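Local coordinates for sulfoquinovosidase (Escherichia coli, PDB 5AEG), which hydrolyses sulfoquinovosyl diacylglycerides and simple sulfoquinovosides such as sulfoquinovosyl glycerol, releasing sulfoquinovose for breakdown as a source of carbon and sulfur, at residues Y337-S340 / D341-L344; L344-E347 / A348-G352; L377-P380 / E381-A384; W385-E388 / V389-N393. All blocks are in the same frame, centred on the assembly; numbering follows the deposited sequence.

Overall arrangement
All four contacts are local and follow one another along the chain between barrel strands 329-334 and 401-404 of the TIM-barrel domain. Contact 1 closes the turn that takes strand 337-339 into helix 343-351. Contact 2 starts on the residue they share, Leu344, and runs along that helix to Gly352, just past its last turn. After strands 364-367 and 370-374, contact 3 closes the turn that starts helix 380-395, and contact 4 continues along the same helix. None nests within another. The two helices meet in space: Leu344 and Ala348 pack on Val389 and Trp385, Val338 touches Phe386, and Asn379 ND2 approaches Gly352 O.

Contact 1 (Y337-S340 / D341-L344)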
# COMPACT_ATOMS: atom_id res chain seq x y z
N TYR A 337 7.21 -8.95 -15.16
CA TYR A 337 6.92 -9.53 -16.46
C TYR A 337 8.08 -9.17 -17.42
O TYR A 337 8.92 -8.30 -17.12
CB TYR A 337 5.66 -8.99 -17.07
CG TYR A 337 4.40 -9.03 -16.19
CD1 TYR A 337 3.61 -10.19 -16.10
CD2 TYR A 337 3.95 -7.87 -15.54
CE1 TYR A 337 2.42 -10.18 -15.34
CE2 TYR A 337 2.84 -7.88 -14.75
CZ TYR A 337 2.01 -9.01 -14.67
OH TYR A 337 0.83 -8.98 -13.88
N VAL A 338 8.11 -9.86 -18.55
CA VAL A 338 9.17 -9.66 -19.55
C VAL A 338 8.54 -9.75 -20.93
O VAL A 338 7.89 -10.74 -21.26
CB VAL A 338 10.34 -10.62 -19.39
CG1 VAL A 338 11.28 -10.22 -18.28
CG2 VAL A 338 9.90 -12.07 -19.20
N ALA A 339 8.79 -8.74 -21.75
CA ALA A 339 8.21 -8.67 -23.07
C ALA A 339 8.63 -9.92 -23.93
O ALA A 339 9.82 -10.18 -24.11
CB ALA A 339 8.70 -7.42 -23.77
N SER A 340 7.67 -10.57 -24.52
CA SER A 340 7.90 -11.90 -25.16
C SER A 340 8.81 -11.83 -26.39
O SER A 340 9.46 -12.83 -26.71
CB SER A 340 6.58 -12.54 -25.53
OG SER A 340 5.97 -11.74 -26.48
N ASP A 341 8.89 -10.67 -27.04
CA ASP A 341 9.75 -10.50 -28.21
C ASP A 341 11.16 -10.01 -27.89
O ASP A 341 11.84 -9.64 -28.80
CB ASP A 341 9.07 -9.58 -29.20
CG ASP A 341 8.85 -8.14 -28.64
OD1 ASP A 341 8.76 -7.88 -27.40
OD2 ASP A 341 8.66 -7.25 -29.46
N LYS A 342 11.59 -9.95 -26.63
CA LYS A 342 12.90 -9.38 -26.24
C LYS A 342 13.70 -10.38 -25.51
O LYS A 342 13.19 -11.47 -25.17
CB LYS A 342 12.70 -8.06 -25.43
CG LYS A 342 11.98 -7.01 -26.26
CD LYS A 342 13.02 -6.39 -27.22
CE LYS A 342 12.37 -5.49 -28.25
NZ LYS A 342 13.40 -5.13 -29.22
N ASP A 343 14.93 -10.00 -25.20
CA ASP A 343 16.02 -10.85 -24.74
C ASP A 343 15.73 -11.57 -23.47
O ASP A 343 16.01 -12.77 -23.35
CB ASP A 343 17.23 -9.97 -24.36
CG ASP A 343 17.97 -9.45 -25.52
OD1 ASP A 343 17.67 -9.89 -26.67
OD2 ASP A 343 18.86 -8.58 -25.26
N LEU A 344 15.28 -10.81 -22.45
CA LEU A 344 15.09 -11.45 -21.14
C LEU A 344 14.09 -12.57 -21.18
O LEU A 344 14.32 -13.56 -20.49
CB LEU A 344 14.67 -10.49 -19.99
CG LEU A 344 15.69 -9.41 -19.70
CD1 LEU A 344 15.17 -8.48 -18.59
CD2 LEU A 344 17.02 -10.00 -19.22
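Val338 and Leu344 meet through their aliphatic carbons, CG1 of the valine lying 3.8 Å from CB of the leucine, with the two side chains crossing at about a right angle. Val338 presents CG1 because this branch stands opposite its own carbonyl carbon (chi1 -78°) and faces the incoming helix. Between them the chain turns through Ser340 and Asp341, and the carbonyl O of Ala339 receives the N-H of Lys342 at 3.1 Å with an N-H...O angle of 155°. The donor arrives from above the carbonyl plane, 46° out of it. This bond closes a type I beta turn from Ala339 to Lys342, and Lys342 is itself the N-cap of helix 343-351, so strand 337-339 passes into the helix with little intervening loop. The methyl of Ala339 meets two side chains of the turn: its CB is 3.7 Å from Asp341 OD1 and 4.1 Å from Lys342 CG. Asp341 folds its carboxylate back over the alanine, with CG lodged between its own backbone N and carbonyl carbon, while its OD2 forms a salt bridge with Arg294. Lys342 touches the alanine through the base of its chain, then bends at the second torsion and carries its amine away. Further out, Asn305 OD1 accepts the backbone N-H of Leu344 in the first turn of the helix. Ala339 exchanges a backbone hydrogen bond with Trp304, a residue that binds the sulfolipid substrate, and the two side chains are about 4 Å apart.

Contact 2 (L344-E347 / A348-G352); sequences LCEE and AAQHG
The carbonyl O of Glu347 is gripped twice by His351, once by the backbone N and once by ring atom ND1, each at 3.0 Å from Glu347 O. The ring reaches back because its CG stands beside the backbone N (chi1 -67°), and the oxygen sits at the ring edge, only 15° out of its plane. ND1 therefore carries a proton, and the double grip limits rotation of the imidazole. The carboxylate of Glu347 does not bond this ring; its OE2 lies 5.3 Å from His351 ND1, near enough that it would probably favour a positive charge there. The backbone ladder beneath is that of an alpha helix, with Ala349 N to Cys345 O short at 2.7 Å and Ala348 N to Leu344 O at 3.0 Å. Helix 343-351 finishes in a Schellman motif: Gly352 adopts a positive phi of 71°, a conformation that favours glycine, and its N makes a weak 3.4 Å bond to Ala349 O. On the exposed flank Gln350 runs across Glu346, NE2 lying 3.6 Å from the CG of Glu346 and 3.5 Å from its OE2. The amide and carboxylate planes are strongly turned against each other, so the two chains brush past without lying flat together. Glu347, extended from CB outward, makes a weak hydrogen bond through OE1 to Trp385 NE1 of helix 380-395, and Ala348 sets its methyl against that indole. The His351 ring also meets Tyr353, just beyond the helix end.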
# COMPACT_ATOMS: atom_id res chain seq x y z
N LEU A 344 15.28 -10.81 -22.45
CA LEU A 344 15.09 -11.45 -21.14
C LEU A 344 14.09 -12.57 -21.18
O LEU A 344 14.32 -13.56 -20.49
CB LEU A 344 14.67 -10.49 -19.99
CG LEU A 344 15.69 -9.41 -19.70
CD1 LEU A 344 15.17 -8.48 -18.59
CD2 LEU A 344 17.02 -10.00 -19.22
N CYS A 345 13.00 -12.41 -21.90
CA CYS A 345 11.95 -13.43 -21.93
C CYS A 345 12.47 -14.68 -22.67
O CYS A 345 12.09 -15.81 -22.32
CB CYS A 345 10.70 -12.93 -22.67
SG CYS A 345 9.22 -13.99 -22.46
N GLU A 346 13.30 -14.47 -23.70
CA GLU A 346 13.87 -15.62 -24.45
C GLU A 346 14.77 -16.43 -23.51
O GLU A 346 14.68 -17.66 -23.39
CB GLU A 346 14.64 -15.07 -25.67
CG GLU A 346 15.26 -16.16 -26.57
CD GLU A 346 16.24 -15.59 -27.61
OE1 GLU A 346 16.29 -14.33 -27.84
OE2 GLU A 346 16.95 -16.42 -28.22
N GLU A 347 15.62 -15.73 -22.79
CA GLU A 347 16.43 -16.36 -21.78
C GLU A 347 15.61 -17.14 -20.72
O GLU A 347 15.88 -18.31 -20.42
CB GLU A 347 17.35 -15.32 -21.16
CG GLU A 347 18.23 -15.84 -20.04
CD GLU A 347 19.31 -14.84 -19.60
OE1 GLU A 347 19.05 -13.62 -19.57
OE2 GLU A 347 20.42 -15.29 -19.26
N ALA A 348 14.59 -16.49 -20.20
CA ALA A 348 13.63 -17.13 -19.33
C ALA A 348 12.97 -18.38 -19.93
O ALA A 348 12.90 -19.42 -19.27
CB ALA A 348 12.52 -16.13 -18.93
N ALA A 349 12.47 -18.27 -21.16
CA ALA A 349 11.87 -19.42 -21.84
C ALA A 349 12.90 -20.54 -21.92
O ALA A 349 12.58 -21.68 -21.64
CB ALA A 349 11.34 -19.06 -23.22
N GLN A 350 14.15 -20.21 -22.22
CA GLN A 350 15.18 -21.26 -22.37
C GLN A 350 15.48 -21.98 -21.09
O GLN A 350 15.82 -23.16 -21.14
CB GLN A 350 16.51 -20.71 -22.83
CG GLN A 350 16.54 -20.24 -24.25
CD GLN A 350 17.79 -19.43 -24.50
OE1 GLN A 350 18.80 -19.55 -23.76
NE2 GLN A 350 17.74 -18.58 -25.53
N HIS A 351 15.44 -21.29 -19.95
CA HIS A 351 15.79 -21.92 -18.69
C HIS A 351 14.61 -22.40 -17.84
O HIS A 351 14.82 -22.89 -16.74
CB HIS A 351 16.68 -21.00 -17.90
CG HIS A 351 18.01 -20.79 -18.53
ND1 HIS A 351 18.19 -20.04 -19.69
CD2 HIS A 351 19.25 -21.22 -18.17
CE1 HIS A 351 19.47 -20.02 -20.00
NE2 HIS A 351 20.13 -20.71 -19.09
N GLY A 352 13.38 -22.30 -18.35
CA GLY A 352 12.15 -22.70 -17.61
C GLY A 352 11.84 -21.72 -16.43
O GLY A 352 11.30 -22.13 -15.40

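Contact 3 (L377-P380 / E381-A384)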
# COMPACT_ATOMS: atom_id res chain seq x y z
N LEU A 377 8.48 -16.38 -9.75
CA LEU A 377 9.29 -16.08 -8.58
C LEU A 377 9.37 -17.24 -7.53
O LEU A 377 10.16 -17.13 -6.57
CB LEU A 377 8.82 -14.76 -7.87
CG LEU A 377 8.90 -13.50 -8.75
CD1 LEU A 377 8.35 -12.25 -8.05
CD2 LEU A 377 10.33 -13.26 -9.12
N THR A 378 8.51 -18.27 -7.65
CA THR A 378 8.57 -19.44 -6.75
C THR A 378 9.64 -20.46 -7.27
O THR A 378 9.93 -21.37 -6.59
CB THR A 378 7.26 -20.25 -6.67
OG1 THR A 378 7.04 -21.04 -7.86
CG2 THR A 378 6.02 -19.34 -6.50
N ASN A 379 10.18 -20.26 -8.45
CA ASN A 379 11.33 -21.02 -8.93
C ASN A 379 12.61 -20.42 -8.42
O ASN A 379 13.02 -19.30 -8.80
CB ASN A 379 11.30 -21.08 -10.45
CG ASN A 379 12.50 -21.83 -11.07
OD1 ASN A 379 13.55 -22.02 -10.44
ND2 ASN A 379 12.33 -22.21 -12.28
N PRO A 380 13.29 -21.11 -7.54
CA PRO A 380 14.44 -20.44 -6.93
C PRO A 380 15.57 -19.98 -7.91
O PRO A 380 16.30 -19.00 -7.62
CB PRO A 380 14.98 -21.49 -5.94
CG PRO A 380 13.89 -22.51 -5.77
CD PRO A 380 13.06 -22.48 -7.01
N GLU A 381 15.70 -20.62 -9.06
CA GLU A 381 16.69 -20.17 -10.02
C GLU A 381 16.18 -18.96 -10.79
O GLU A 381 16.95 -18.08 -11.14
CB GLU A 381 17.04 -21.29 -11.00
CG GLU A 381 17.72 -22.47 -10.34
CD GLU A 381 17.62 -23.71 -11.22
OE1 GLU A 381 17.88 -23.61 -12.45
OE2 GLU A 381 17.28 -24.79 -10.67
N ALA A 382 14.88 -18.95 -11.08
CA ALA A 382 14.28 -17.79 -11.77
C ALA A 382 14.36 -16.52 -10.87
O ALA A 382 14.68 -15.42 -11.35
CB ALA A 382 12.87 -18.08 -12.16
N TYR A 383 14.09 -16.72 -9.57
CA TYR A 383 14.19 -15.68 -8.53
C TYR A 383 15.57 -15.12 -8.45
O TYR A 383 15.74 -13.89 -8.56
CB TYR A 383 13.73 -16.22 -7.19
CG TYR A 383 13.78 -15.24 -6.06
CD1 TYR A 383 14.95 -15.02 -5.35
CD2 TYR A 383 12.65 -14.53 -5.68
CE1 TYR A 383 15.00 -14.15 -4.28
CE2 TYR A 383 12.69 -13.62 -4.62
CZ TYR A 383 13.85 -13.42 -3.92
OH TYR A 383 13.88 -12.51 -2.87
N ALA A 384 16.57 -16.01 -8.34
CA ALA A 384 18.01 -15.65 -8.38
C ALA A 384 18.40 -14.90 -9.62
O ALA A 384 19.14 -13.89 -9.55
CB ALA A 384 18.91 -16.90 -8.25
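The phenol ring of Tyr383 is approached at CD2 by Leu377, whose carbonyl O lies 3.7 Å from that atom in a slanting position while its methyl CD2 stands 4.3 Å from the same ring carbon. The other flat group, the amide of Asn379, turns its OD1 toward the start of the helix. With CG opposite the backbone N (chi1 178°), OD1 is brought to the first turn and accepts two N-H groups: Glu381 N at 2.9 Å, tilted from the carbonyl plane, and Ala382 N in a weak bond at 3.4 Å. This is an asparagine N-cap on helix 380-395, followed by Pro380, which has no N-H to satisfy in the first turn. The backbone carbonyl of Asn379 works alongside the side chain, taking Tyr383 N at 2.9 Å in a nearly straight bond (N-H...O 172°), and the next bond of the same pattern, Ala384 N to Pro380 O, is 3.1 Å. Asn379 and Ala382 also touch through CB, 3.8 Å apart. Exchanged for an alanine, Asn379 would lose its amide, and the N-H groups of Glu381 and Ala382 would probably be left without their capping oxygen, and Gly352 O without its weak bond from ND2. Helix 422-444 packs against this start of the helix: Leu377 lies on its Leu432, the Tyr383 side chain touches Cys436, and the Tyr383 OH is bonded to Glu439 OE1.

Contact 4 (W385-E388 / V389-N393)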
# COMPACT_ATOMS: atom_id res chain seq x y z
N TRP A 385 17.91 -15.40 -10.74
CA TRP A 385 18.17 -14.81 -12.06
C TRP A 385 17.64 -13.39 -12.16
O TRP A 385 18.29 -12.52 -12.66
CB TRP A 385 17.49 -15.65 -13.15
CG TRP A 385 17.38 -15.04 -14.56
CD1 TRP A 385 18.39 -14.85 -15.48
CD2 TRP A 385 16.20 -14.53 -15.17
NE1 TRP A 385 17.89 -14.28 -16.62
CE2 TRP A 385 16.55 -14.07 -16.46
CE3 TRP A 385 14.86 -14.47 -14.79
CZ2 TRP A 385 15.62 -13.54 -17.32
CZ3 TRP A 385 13.95 -13.95 -15.65
CH2 TRP A 385 14.33 -13.49 -16.90
N PHE A 386 16.39 -13.20 -11.76
CA PHE A 386 15.76 -11.90 -11.87
C PHE A 386 16.38 -10.92 -10.89
O PHE A 386 16.56 -9.76 -11.20
CB PHE A 386 14.24 -12.03 -11.70
CG PHE A 386 13.47 -10.99 -12.44
CD1 PHE A 386 13.67 -10.81 -13.78
CD2 PHE A 386 12.56 -10.18 -11.80
CE1 PHE A 386 12.91 -9.91 -14.50
CE2 PHE A 386 11.86 -9.21 -12.50
CZ PHE A 386 11.99 -9.07 -13.84
N LYS A 387 16.72 -11.37 -9.70
CA LYS A 387 17.52 -10.55 -8.81
C LYS A 387 18.86 -10.09 -9.46
O LYS A 387 19.30 -8.97 -9.27
CB LYS A 387 17.69 -11.28 -7.50
CG LYS A 387 18.65 -10.61 -6.52
CD LYS A 387 18.27 -10.92 -5.08
CE LYS A 387 18.08 -12.40 -4.71
NZ LYS A 387 19.33 -13.15 -4.85
N GLU A 388 19.50 -10.95 -10.26
CA GLU A 388 20.73 -10.54 -10.98
C GLU A 388 20.47 -9.56 -12.06
O GLU A 388 21.30 -8.68 -12.32
CB GLU A 388 21.53 -11.76 -11.58
CG GLU A 388 22.11 -12.65 -10.48
CD GLU A 388 23.10 -11.97 -9.53
OE1 GLU A 388 23.97 -11.24 -10.09
OE2 GLU A 388 23.03 -12.15 -8.26
N VAL A 389 19.33 -9.70 -12.70
CA VAL A 389 18.91 -8.68 -13.64
C VAL A 389 18.89 -7.32 -12.93
O VAL A 389 19.41 -6.35 -13.48
CB VAL A 389 17.54 -8.98 -14.27
CG1 VAL A 389 16.98 -7.79 -15.01
CG2 VAL A 389 17.63 -10.16 -15.25
N ILE A 390 18.27 -7.25 -11.75
CA ILE A 390 18.23 -6.00 -11.01
C ILE A 390 19.63 -5.55 -10.71
O ILE A 390 19.97 -4.37 -10.93
CB ILE A 390 17.35 -6.10 -9.70
CG1 ILE A 390 15.86 -6.30 -10.04
CG2 ILE A 390 17.41 -4.78 -8.92
CD1 ILE A 390 15.00 -6.85 -8.89
N LYS A 391 20.47 -6.45 -10.20
CA LYS A 391 21.83 -6.06 -9.78
C LYS A 391 22.70 -5.57 -10.92
O LYS A 391 23.35 -4.57 -10.79
CB LYS A 391 22.52 -7.19 -9.02
CG LYS A 391 21.93 -7.34 -7.64
CD LYS A 391 22.10 -8.73 -7.07
CE LYS A 391 23.53 -9.17 -6.99
NZ LYS A 391 23.47 -10.49 -6.26
N LYS A 392 22.65 -6.27 -12.05
CA LYS A 392 23.56 -5.99 -13.15
C LYS A 392 23.03 -4.87 -14.04
O LYS A 392 23.84 -4.00 -14.47
CB LYS A 392 23.87 -7.28 -13.93
CG LYS A 392 24.31 -7.16 -15.39
CD LYS A 392 25.74 -7.66 -15.69
CE LYS A 392 26.84 -6.88 -14.94
NZ LYS A 392 26.76 -5.38 -15.07
N ASN A 393 21.70 -4.81 -14.25
CA ASN A 393 21.17 -3.87 -15.21
C ASN A 393 20.73 -2.50 -14.62
O ASN A 393 20.67 -1.51 -15.34
CB ASN A 393 20.05 -4.56 -16.00
CG ASN A 393 20.56 -5.71 -16.89
OD1 ASN A 393 21.70 -5.97 -16.95
ND2 ASN A 393 19.68 -6.42 -17.49
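A bend in Glu388 at chi2 (-61°) and one in Lys391 at chi3 (58°) fold the two chains together one helical turn apart. They join in a salt bridge, NZ of Lys391 lying 2.6 Å from OE2 of Glu388 on the syn side of the carboxylate, 27° out of its plane. Lys387 runs beside Lys391 and points the same way, its CG 4.0 Å from CD of Lys391. The two ammonium groups are NZ to NZ 5.1 Å apart, and Glu443 joins them, taking Lys387 on OE2 and Lys391 on OE1. A leucine in place of Lys391 would probably leave the Glu388 carboxylate without its mate and Glu443 short of one of these two charges. On another flank Val389 sends CG2 over one face of the Trp385 indole, 4.2 Å from CE2 and offset toward the rim; the same methyl is 4.3 Å from CD1 of Phe386. Helical bonds such as Lys392 N to Glu388 O, 2.8 Å, hold the backbone, which widens to a pi-type turn at 391-393. Helix 380-395 of the barrel thus lies with Phe386 and Ile390 on Ile334 of barrel strand 329-334, Lys387, Ile390 and Lys391 against helix 422-444, and Trp385 and Val389 against Ala348 and Leu344 of helix 343-351.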